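Local atomic coordinates of R.Pab1 family restriction endonuclease (Campylobacter coli, PDB entry 7CFA), a protein that probably acts as a restriction DNA glycosylase, excising a base within its recognition sequence and so leading to cleavage of foreign DNA. Residues 21-26 with 45-50; 148-153 with 173-178. The protein carries 2 engineered substitutions. All coordinates share one frame; numbering follows the deposited sequence.

Contact 1. Residues 21-26 with 45-50; sequences IRIKQR and VKHYVE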
ATOM      1  N   ILE A  21       5.358  -7.061 -12.677  1.00 63.74           N
ATOM      2  CA  ILE A  21       4.744  -8.373 -12.850  1.00 59.97           C
ATOM      3  C   ILE A  21       4.764  -9.097 -11.513  1.00 64.45           C
ATOM      4  O   ILE A  21       5.825  -9.241 -10.893  1.00 64.32           O
ATOM      5  CB  ILE A  21       5.467  -9.204 -13.924  1.00 64.78           C
ATOM      6  CG1 ILE A  21       5.562  -8.427 -15.239  1.00 67.13           C
ATOM      7  CG2 ILE A  21       4.740 -10.521 -14.137  1.00 64.38           C
ATOM      8  CD1 ILE A  21       4.234  -8.224 -15.919  1.00 70.92           C
ATOM      9  N   ARG A  22       3.595  -9.558 -11.075  1.00 64.47           N
ATOM     10  CA  ARG A  22       3.483 -10.354  -9.863  1.00 61.53           C
ATOM     11  C   ARG A  22       2.567 -11.540 -10.128  1.00 63.99           C
ATOM     12  O   ARG A  22       1.666 -11.475 -10.967  1.00 66.68           O
ATOM     13  CB  ARG A  22       2.955  -9.525  -8.682  1.00 60.80           C
ATOM     14  CG  ARG A  22       3.867  -8.372  -8.273  1.00 72.05           C
ATOM     15  CD  ARG A  22       3.430  -7.735  -6.957  1.00 82.23           C
ATOM     16  NE  ARG A  22       2.098  -7.141  -7.036  1.00 93.25           N
ATOM     17  CZ  ARG A  22       1.555  -6.399  -6.075  1.00 94.55           C
ATOM     18  NH1 ARG A  22       2.232  -6.154  -4.960  1.00 96.87           N
ATOM     19  NH2 ARG A  22       0.336  -5.897  -6.228  1.00 83.26           N
ATOM     20  N   ILE A  23       2.811 -12.629  -9.404  1.00 65.35           N
ATOM     21  CA  ILE A  23       2.022 -13.851  -9.512  1.00 61.73           C
ATOM     22  C   ILE A  23       1.216 -14.010  -8.232  1.00 62.27           C
ATOM     23  O   ILE A  23       1.774 -13.966  -7.129  1.00 66.30           O
ATOM     24  CB  ILE A  23       2.913 -15.083  -9.757  1.00 68.36           C
ATOM     25  CG1 ILE A  23       3.810 -14.861 -10.976  1.00 69.65           C
ATOM     26  CG2 ILE A  23       2.056 -16.326  -9.945  1.00 66.76           C
ATOM     27  CD1 ILE A  23       3.045 -14.648 -12.264  1.00 69.67           C
ATOM     28  N   LYS A  24      -0.094 -14.196  -8.379  1.00 62.56           N
ATOM     29  CA  LYS A  24      -0.998 -14.357  -7.252  1.00 68.07           C
ATOM     30  C   LYS A  24      -1.915 -15.546  -7.506  1.00 74.67           C
ATOM     31  O   LYS A  24      -1.965 -16.097  -8.608  1.00 80.44           O
ATOM     32  CB  LYS A  24      -1.824 -13.084  -7.011  1.00 70.22           C
ATOM     33  CG  LYS A  24      -2.708 -12.687  -8.181  1.00 80.20           C
ATOM     34  CD  LYS A  24      -3.474 -11.408  -7.888  1.00 87.26           C
ATOM     35  CE  LYS A  24      -4.335 -10.999  -9.073  1.00 93.66           C
ATOM     36  NZ  LYS A  24      -5.053  -9.717  -8.824  1.00 99.90           N
ATOM     37  N   GLN A  25      -2.648 -15.938  -6.466  1.00 76.09           N
ATOM     38  CA  GLN A  25      -3.586 -17.053  -6.533  1.00 78.85           C
ATOM     39  C   GLN A  25      -4.979 -16.539  -6.200  1.00 78.55           C
ATOM     40  O   GLN A  25      -5.196 -15.981  -5.119  1.00 86.99           O
ATOM     41  CB  GLN A  25      -3.175 -18.176  -5.576  1.00 81.44           C
ATOM     42  CG  GLN A  25      -4.045 -19.422  -5.664  1.00 90.12           C
ATOM     43  CD  GLN A  25      -3.462 -20.597  -4.899  1.00 97.58           C
ATOM     44  OE1 GLN A  25      -2.271 -20.623  -4.588  1.00 94.38           O
ATOM     45  NE2 GLN A  25      -4.304 -21.578  -4.592  1.00105.72           N
ATOM     46  N   ARG A  26      -5.917 -16.732  -7.124  1.00 77.07           N
ATOM     47  CA  ARG A  26      -7.276 -16.229  -6.960  1.00 89.29           C
ATOM     48  C   ARG A  26      -8.055 -17.155  -6.033  1.00106.34           C
ATOM     49  O   ARG A  26      -8.206 -18.348  -6.318  1.00110.25           O
ATOM     50  CB  ARG A  26      -7.966 -16.113  -8.318  1.00 89.93           C
ATOM     51  CG  ARG A  26      -9.259 -15.312  -8.302  1.00 96.68           C
ATOM     52  CD  ARG A  26      -9.803 -15.127  -9.712  1.00 99.42           C
ATOM     53  NE  ARG A  26     -10.918 -14.186  -9.752  1.00102.42           N
ATOM     54  CZ  ARG A  26     -11.548 -13.820 -10.865  1.00 98.50           C
ATOM     55  NH1 ARG A  26     -11.175 -14.317 -12.036  1.00 92.45           N
ATOM     56  NH2 ARG A  26     -12.553 -12.957 -10.805  1.00 98.18           N
ATOM     57  N   VAL A  45      -4.870 -23.679 -11.802  1.00 84.83           N
ATOM     58  CA  VAL A  45      -5.765 -22.804 -12.553  1.00 82.03           C
ATOM     59  C   VAL A  45      -6.048 -21.496 -11.823  1.00 79.14           C
ATOM     60  O   VAL A  45      -6.511 -20.532 -12.445  1.00 76.21           O
ATOM     61  CB  VAL A  45      -7.082 -23.534 -12.865  1.00 86.23           C
ATOM     62  CG1 VAL A  45      -6.817 -24.735 -13.755  1.00 94.22           C
ATOM     63  CG2 VAL A  45      -7.762 -23.964 -11.575  1.00 84.75           C
ATOM     64  N   LYS A  46      -5.792 -21.435 -10.519  1.00 87.63           N
ATOM     65  CA  LYS A  46      -6.056 -20.232  -9.744  1.00 91.86           C
ATOM     66  C   LYS A  46      -4.894 -19.247  -9.752  1.00 87.64           C
ATOM     67  O   LYS A  46      -5.052 -18.123  -9.265  1.00 85.21           O
ATOM     68  CB  LYS A  46      -6.411 -20.600  -8.300  1.00 95.75           C
ATOM     69  CG  LYS A  46      -7.720 -21.365  -8.165  1.00102.71           C
ATOM     70  CD  LYS A  46      -8.004 -21.727  -6.716  1.00108.24           C
ATOM     71  CE  LYS A  46      -9.305 -22.504  -6.591  1.00112.60           C
ATOM     72  NZ  LYS A  46      -9.588 -22.890  -5.181  1.00118.37           N
ATOM     73  N   HIS A  47      -3.740 -19.632 -10.291  1.00 82.39           N
ATOM     74  CA  HIS A  47      -2.605 -18.724 -10.368  1.00 73.60           C
ATOM     75  C   HIS A  47      -2.802 -17.733 -11.508  1.00 66.51           C
ATOM     76  O   HIS A  47      -3.043 -18.125 -12.654  1.00 72.07           O
ATOM     77  CB  HIS A  47      -1.302 -19.499 -10.553  1.00 63.79           C
ATOM     78  CG  HIS A  47      -0.784 -20.116  -9.292  1.00 77.05           C
ATOM     79  ND1 HIS A  47      -1.074 -21.412  -8.921  1.00 81.60           N
ATOM     80  CD2 HIS A  47       0.002 -19.612  -8.310  1.00 79.30           C
ATOM     81  CE1 HIS A  47      -0.485 -21.680  -7.770  1.00 82.37           C
ATOM     82  NE2 HIS A  47       0.173 -20.605  -7.377  1.00 80.99           N
ATOM     83  N   TYR A  48      -2.697 -16.447 -11.188  1.00 66.71           N
ATOM     84  CA  TYR A  48      -2.884 -15.372 -12.149  1.00 66.70           C
ATOM     85  C   TYR A  48      -1.622 -14.527 -12.247  1.00 56.82           C
ATOM     86  O   TYR A  48      -0.823 -14.459 -11.310  1.00 62.09           O
ATOM     87  CB  TYR A  48      -4.066 -14.473 -11.759  1.00 72.66           C
ATOM     88  CG  TYR A  48      -5.414 -14.960 -12.238  1.00 91.79           C
ATOM     89  CD1 TYR A  48      -5.987 -16.114 -11.715  1.00100.09           C
ATOM     90  CD2 TYR A  48      -6.123 -14.255 -13.204  1.00 88.91           C
ATOM     91  CE1 TYR A  48      -7.223 -16.557 -12.150  1.00101.72           C
ATOM     92  CE2 TYR A  48      -7.358 -14.690 -13.644  1.00 93.48           C
ATOM     93  CZ  TYR A  48      -7.903 -15.841 -13.114  1.00101.57           C
ATOM     94  OH  TYR A  48      -9.133 -16.278 -13.549  1.00104.96           O
ATOM     95  N   VAL A  49      -1.453 -13.886 -13.395  1.00 56.35           N
ATOM     96  CA  VAL A  49      -0.417 -12.878 -13.583  1.00 56.19           C
ATOM     97  C   VAL A  49      -1.022 -11.516 -13.281  1.00 57.30           C
ATOM     98  O   VAL A  49      -2.104 -11.187 -13.779  1.00 60.12           O
ATOM     99  CB  VAL A  49       0.148 -12.925 -15.012  1.00 57.69           C
ATOM    100  CG1 VAL A  49       1.159 -11.803 -15.223  1.00 55.50           C
ATOM    101  CG2 VAL A  49       0.779 -14.278 -15.293  1.00 60.59           C
ATOM    102  N   GLU A  50      -0.341 -10.730 -12.455  1.00 50.10           N
ATOM    103  CA  GLU A  50      -0.743  -9.358 -12.172  1.00 46.95           C
ATOM    104  C   GLU A  50       0.256  -8.423 -12.835  1.00 44.96           C
ATOM    105  O   GLU A  50       1.441  -8.431 -12.489  1.00 48.15           O
ATOM    106  CB  GLU A  50      -0.813  -9.095 -10.670  1.00 54.51           C
ATOM    107  CG  GLU A  50      -1.597  -7.842 -10.316  1.00 49.06           C
ATOM    108  CD  GLU A  50      -1.587  -7.540  -8.834  1.00 52.65           C
ATOM    109  OE1 GLU A  50      -0.507  -7.214  -8.301  1.00 53.33           O
ATOM    110  OE2 GLU A  50      -2.660  -7.640  -8.200  1.00 55.70           O
TER

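Contact 2. Residues 148-153 with 173-178; sequences NNEFLS and CFPVHL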
ATOM      1  N   ASN A 148     -13.523 -11.807 -23.106  1.00112.32           N
ATOM      2  CA  ASN A 148     -12.794 -13.038 -22.825  1.00103.85           C
ATOM      3  C   ASN A 148     -12.748 -13.235 -21.315  1.00101.97           C
ATOM      4  O   ASN A 148     -12.080 -12.476 -20.603  1.00 98.13           O
ATOM      5  CB  ASN A 148     -11.390 -12.967 -23.418  1.00100.22           C
ATOM      6  CG  ASN A 148     -10.709 -14.323 -23.478  1.00106.49           C
ATOM      7  OD1 ASN A 148     -10.834 -15.138 -22.564  1.00111.66           O
ATOM      8  ND2 ASN A 148      -9.985 -14.570 -24.562  1.00108.08           N
ATOM      9  N   ASN A 149     -13.457 -14.252 -20.819  1.00105.06           N
ATOM     10  CA  ASN A 149     -13.592 -14.451 -19.380  1.00104.29           C
ATOM     11  C   ASN A 149     -12.273 -14.779 -18.691  1.00 95.80           C
ATOM     12  O   ASN A 149     -12.245 -14.871 -17.459  1.00 98.59           O
ATOM     13  CB  ASN A 149     -14.613 -15.556 -19.097  1.00110.53           C
ATOM     14  CG  ASN A 149     -16.036 -15.124 -19.399  1.00114.99           C
ATOM     15  OD1 ASN A 149     -16.377 -13.947 -19.281  1.00118.82           O
ATOM     16  ND2 ASN A 149     -16.873 -16.077 -19.792  1.00115.00           N
ATOM     17  N   GLU A 150     -11.184 -14.949 -19.441  1.00 82.90           N
ATOM     18  CA  GLU A 150      -9.889 -15.199 -18.821  1.00 75.20           C
ATOM     19  C   GLU A 150      -9.197 -13.907 -18.400  1.00 67.24           C
ATOM     20  O   GLU A 150      -8.409 -13.914 -17.448  1.00 63.76           O
ATOM     21  CB  GLU A 150      -8.995 -15.986 -19.782  1.00 82.56           C
ATOM     22  CG  GLU A 150      -9.609 -17.284 -20.285  1.00 96.35           C
ATOM     23  CD  GLU A 150      -9.600 -18.389 -19.244  1.00108.47           C
ATOM     24  OE1 GLU A 150      -8.537 -18.627 -18.632  1.00114.13           O
ATOM     25  OE2 GLU A 150     -10.658 -19.021 -19.036  1.00113.63           O
ATOM     26  N   PHE A 151      -9.478 -12.800 -19.080  1.00 55.31           N
ATOM     27  CA  PHE A 151      -8.792 -11.537 -18.847  1.00 56.68           C
ATOM     28  C   PHE A 151      -9.659 -10.590 -18.028  1.00 52.26           C
ATOM     29  O   PHE A 151     -10.878 -10.529 -18.209  1.00 57.12           O
ATOM     30  CB  PHE A 151      -8.415 -10.870 -20.173  1.00 55.58           C
ATOM     31  CG  PHE A 151      -7.389 -11.629 -20.964  1.00 58.11           C
ATOM     32  CD1 PHE A 151      -7.773 -12.582 -21.893  1.00 62.88           C
ATOM     33  CD2 PHE A 151      -6.041 -11.390 -20.776  1.00 48.53           C
ATOM     34  CE1 PHE A 151      -6.826 -13.279 -22.621  1.00 62.80           C
ATOM     35  CE2 PHE A 151      -5.090 -12.083 -21.498  1.00 49.39           C
ATOM     36  CZ  PHE A 151      -5.482 -13.029 -22.422  1.00 54.75           C
ATOM     37  N   LEU A 152      -9.017  -9.852 -17.126  1.00 46.78           N
ATOM     38  CA  LEU A 152      -9.685  -8.805 -16.368  1.00 49.79           C
ATOM     39  C   LEU A 152      -8.666  -7.733 -16.027  1.00 45.75           C
ATOM     40  O   LEU A 152      -7.455  -7.971 -16.033  1.00 48.77           O
ATOM     41  CB  LEU A 152     -10.347  -9.347 -15.090  1.00 51.96           C
ATOM     42  CG  LEU A 152      -9.470  -9.848 -13.935  1.00 53.42           C
ATOM     43  CD1 LEU A 152      -9.096  -8.729 -12.962  1.00 47.98           C
ATOM     44  CD2 LEU A 152     -10.164 -10.980 -13.195  1.00 50.30           C
ATOM     45  N   SER A 153      -9.171  -6.542 -15.726  1.00 45.12           N
ATOM     46  CA  SER A 153      -8.349  -5.462 -15.209  1.00 40.25           C
ATOM     47  C   SER A 153      -8.985  -4.934 -13.933  1.00 40.29           C
ATOM     48  O   SER A 153     -10.213  -4.858 -13.826  1.00 41.25           O
ATOM     49  CB  SER A 153      -8.183  -4.327 -16.228  1.00 48.31           C
ATOM     50  OG  SER A 153      -9.424  -3.712 -16.515  1.00 67.81           O
ATOM     51  N   CYS A 173      -4.730  -8.552 -15.517  1.00 37.40           N
ATOM     52  CA  CYS A 173      -4.652  -9.875 -14.917  1.00 42.86           C
ATOM     53  C   CYS A 173      -5.184 -10.945 -15.862  1.00 51.04           C
ATOM     54  O   CYS A 173      -6.130 -10.714 -16.623  1.00 52.41           O
ATOM     55  CB  CYS A 173      -5.428  -9.927 -13.595  1.00 49.33           C
ATOM     56  SG  CYS A 173      -4.931  -8.666 -12.397  1.00 49.75           S
ATOM     57  N   PHE A 174      -4.574 -12.122 -15.788  1.00 52.47           N
ATOM     58  CA  PHE A 174      -4.950 -13.274 -16.598  1.00 56.74           C
ATOM     59  C   PHE A 174      -4.252 -14.509 -16.030  1.00 57.19           C
ATOM     60  O   PHE A 174      -3.203 -14.389 -15.387  1.00 53.13           O
ATOM     61  CB  PHE A 174      -4.574 -13.071 -18.074  1.00 55.33           C
ATOM     62  CG  PHE A 174      -3.149 -12.655 -18.284  1.00 53.48           C
ATOM     63  CD1 PHE A 174      -2.147 -13.603 -18.415  1.00 49.50           C
ATOM     64  CD2 PHE A 174      -2.811 -11.315 -18.354  1.00 51.54           C
ATOM     65  CE1 PHE A 174      -0.835 -13.220 -18.608  1.00 52.30           C
ATOM     66  CE2 PHE A 174      -1.501 -10.926 -18.547  1.00 54.84           C
ATOM     67  CZ  PHE A 174      -0.512 -11.879 -18.673  1.00 53.22           C
ATOM     68  N   PRO A 175      -4.814 -15.699 -16.258  1.00 52.66           N
ATOM     69  CA  PRO A 175      -4.224 -16.916 -15.685  1.00 54.95           C
ATOM     70  C   PRO A 175      -2.833 -17.197 -16.233  1.00 52.96           C
ATOM     71  O   PRO A 175      -2.513 -16.879 -17.381  1.00 56.53           O
ATOM     72  CB  PRO A 175      -5.212 -18.014 -16.096  1.00 58.10           C
ATOM     73  CG  PRO A 175      -6.490 -17.300 -16.376  1.00 55.19           C
ATOM     74  CD  PRO A 175      -6.091 -15.974 -16.937  1.00 53.28           C
ATOM     75  N   VAL A 176      -2.004 -17.812 -15.385  1.00 54.01           N
ATOM     76  CA  VAL A 176      -0.642 -18.162 -15.777  1.00 56.79           C
ATOM     77  C   VAL A 176      -0.642 -19.244 -16.849  1.00 59.65           C
ATOM     78  O   VAL A 176       0.238 -19.266 -17.719  1.00 64.28           O
ATOM     79  CB  VAL A 176       0.169 -18.594 -14.541  1.00 62.40           C
ATOM     80  CG1 VAL A 176       1.594 -18.972 -14.929  1.00 62.80           C
ATOM     81  CG2 VAL A 176       0.174 -17.490 -13.497  1.00 58.79           C
ATOM     82  N   HIS A 177      -1.622 -20.151 -16.822  1.00 60.78           N
ATOM     83  CA  HIS A 177      -1.638 -21.231 -17.800  1.00 68.22           C
ATOM     84  C   HIS A 177      -1.945 -20.749 -19.213  1.00 66.96           C
ATOM     85  O   HIS A 177      -1.851 -21.546 -20.152  1.00 75.52           O
ATOM     86  CB  HIS A 177      -2.638 -22.316 -17.382  1.00 66.34           C
ATOM     87  CG  HIS A 177      -4.057 -21.844 -17.302  1.00 64.57           C
ATOM     88  ND1 HIS A 177      -4.849 -21.675 -18.417  1.00 68.00           N
ATOM     89  CD2 HIS A 177      -4.830 -21.520 -16.239  1.00 64.72           C
ATOM     90  CE1 HIS A 177      -6.047 -21.259 -18.043  1.00 65.48           C
ATOM     91  NE2 HIS A 177      -6.062 -21.157 -16.728  1.00 61.90           N
ATOM     92  N   LEU A 178      -2.301 -19.474 -19.392  1.00 62.59           N
ATOM     93  CA  LEU A 178      -2.446 -18.922 -20.735  1.00 61.87           C
ATOM     94  C   LEU A 178      -1.106 -18.616 -21.385  1.00 57.61           C
ATOM     95  O   LEU A 178      -1.051 -18.441 -22.606  1.00 59.81           O
ATOM     96  CB  LEU A 178      -3.287 -17.645 -20.704  1.00 69.70           C
ATOM     97  CG  LEU A 178      -4.769 -17.756 -20.355  1.00 82.72           C
ATOM     98  CD1 LEU A 178      -5.420 -16.390 -20.477  1.00 85.41           C
ATOM     99  CD2 LEU A 178      -5.464 -18.766 -21.251  1.00 82.68           C
TER

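Contact 1. Residues 21-26 with 45-50
Glu50 and Arg22 face each other across strands 21-27 and 47-51, antiparallel neighbours in the sheet whose hydrogen-bonded and non-hydrogen-bonded pairs alternate from Arg22–Glu50 to Gln25–His47. The glutamate shows how one acid can serve two basic residues of the adjacent strand. Its CB rests 3.4 Å from Arg22 O. With CG anti to the backbone N (chi1 -163°) and the chain extended beyond it, the carboxylate is carried out alongside the arginine, both side chains pointing the same way. There OE1 takes two bonds from the guanidinium edge: Arg22 NE at 2.9 Å and Arg22 NH2, on the syn side and somewhat out of plane, at 2.6 Å. OE2 is met on its anti side, well out of the carboxylate plane, by Lys24 NZ at 3.2 Å. Further along, Arg26 NH1 reaches Tyr48 OH at 3.2 Å, with guanidinium and phenol ring nearly perpendicular. On the other face, Ile23 CD1 packs on Val49 CG2 at 3.8 Å, and the amide carbon of Gln25 lies over the His47 ring, whose ND1 is hydrogen-bonded to Asn44 N. Two cations thus spread over the two oxygens of one buried acid, while Lys24 is shared with Glu154 in a second salt bridge.

Contact 2. Residues 148-153 with 173-178
Pro175 occupies the position where the next backbone N-H of the ladder would point to Glu150 O; lacking one, it sets its ring carbon CD 3.1 Å from that oxygen. Within 148-153 and 173-178 the ladder has one antiparallel hydrogen-bonded pair, Leu152 N to Cys173 O at 3.1 Å and Cys173 N to Leu152 O at 2.8 Å. Beyond it the chain 148-151 folds into a type I turn, in which Asn148 OD1 accepts from the backbone N of Glu150, an Asx turn, while 176-178 winds into a short 3-10 segment.

Side chains then take over from backbone bonds. Phe174 CG sits between its own N and carbonyl carbon (chi1 51°), which leaves CB to meet Phe151 CD2 at 3.5 Å. The two rings lie obliquely, planes 46° apart and centroids separated by 5.6 Å. Leu178 CD1 spans both turn residues, touching Phe151 CZ at 3.9 Å and Glu150 CB at 3.7 Å. Bent at chi2, Glu150 brings OE1 near Pro175 CG and His177 CE1, a proximity without a hydrogen bond.

This is the open end of the hairpin formed by strands 152-159 and 166-175. Strand 47-51 flanks it through Val49 and Tyr48, Ser153 pairs with Tyr144 of strand 130-145, and helix 208-219 reaches Phe151 through Ile210.

In the fold
Both contacts belong to one antiparallel sheet, where strand 47-51 of contact 1 lies beside strand 166-175 of contact 2. Backbone bonds probably join them directly, Val49 N to Phe174 O and Val176 N to His47 O, and Tyr48 packs on the backbone of Phe174. Contact 1, nearer one side of the sheet, is partly buried and combines a four-bridge ladder with charged side chains on one face. Contact 2, nearer the middle, is buried; it includes only the last pair at the open end of its hairpin, and its side-chain contacts are mainly aromatic and aliphatic. Lys24 of contact 1 also touches Cys173 of contact 2.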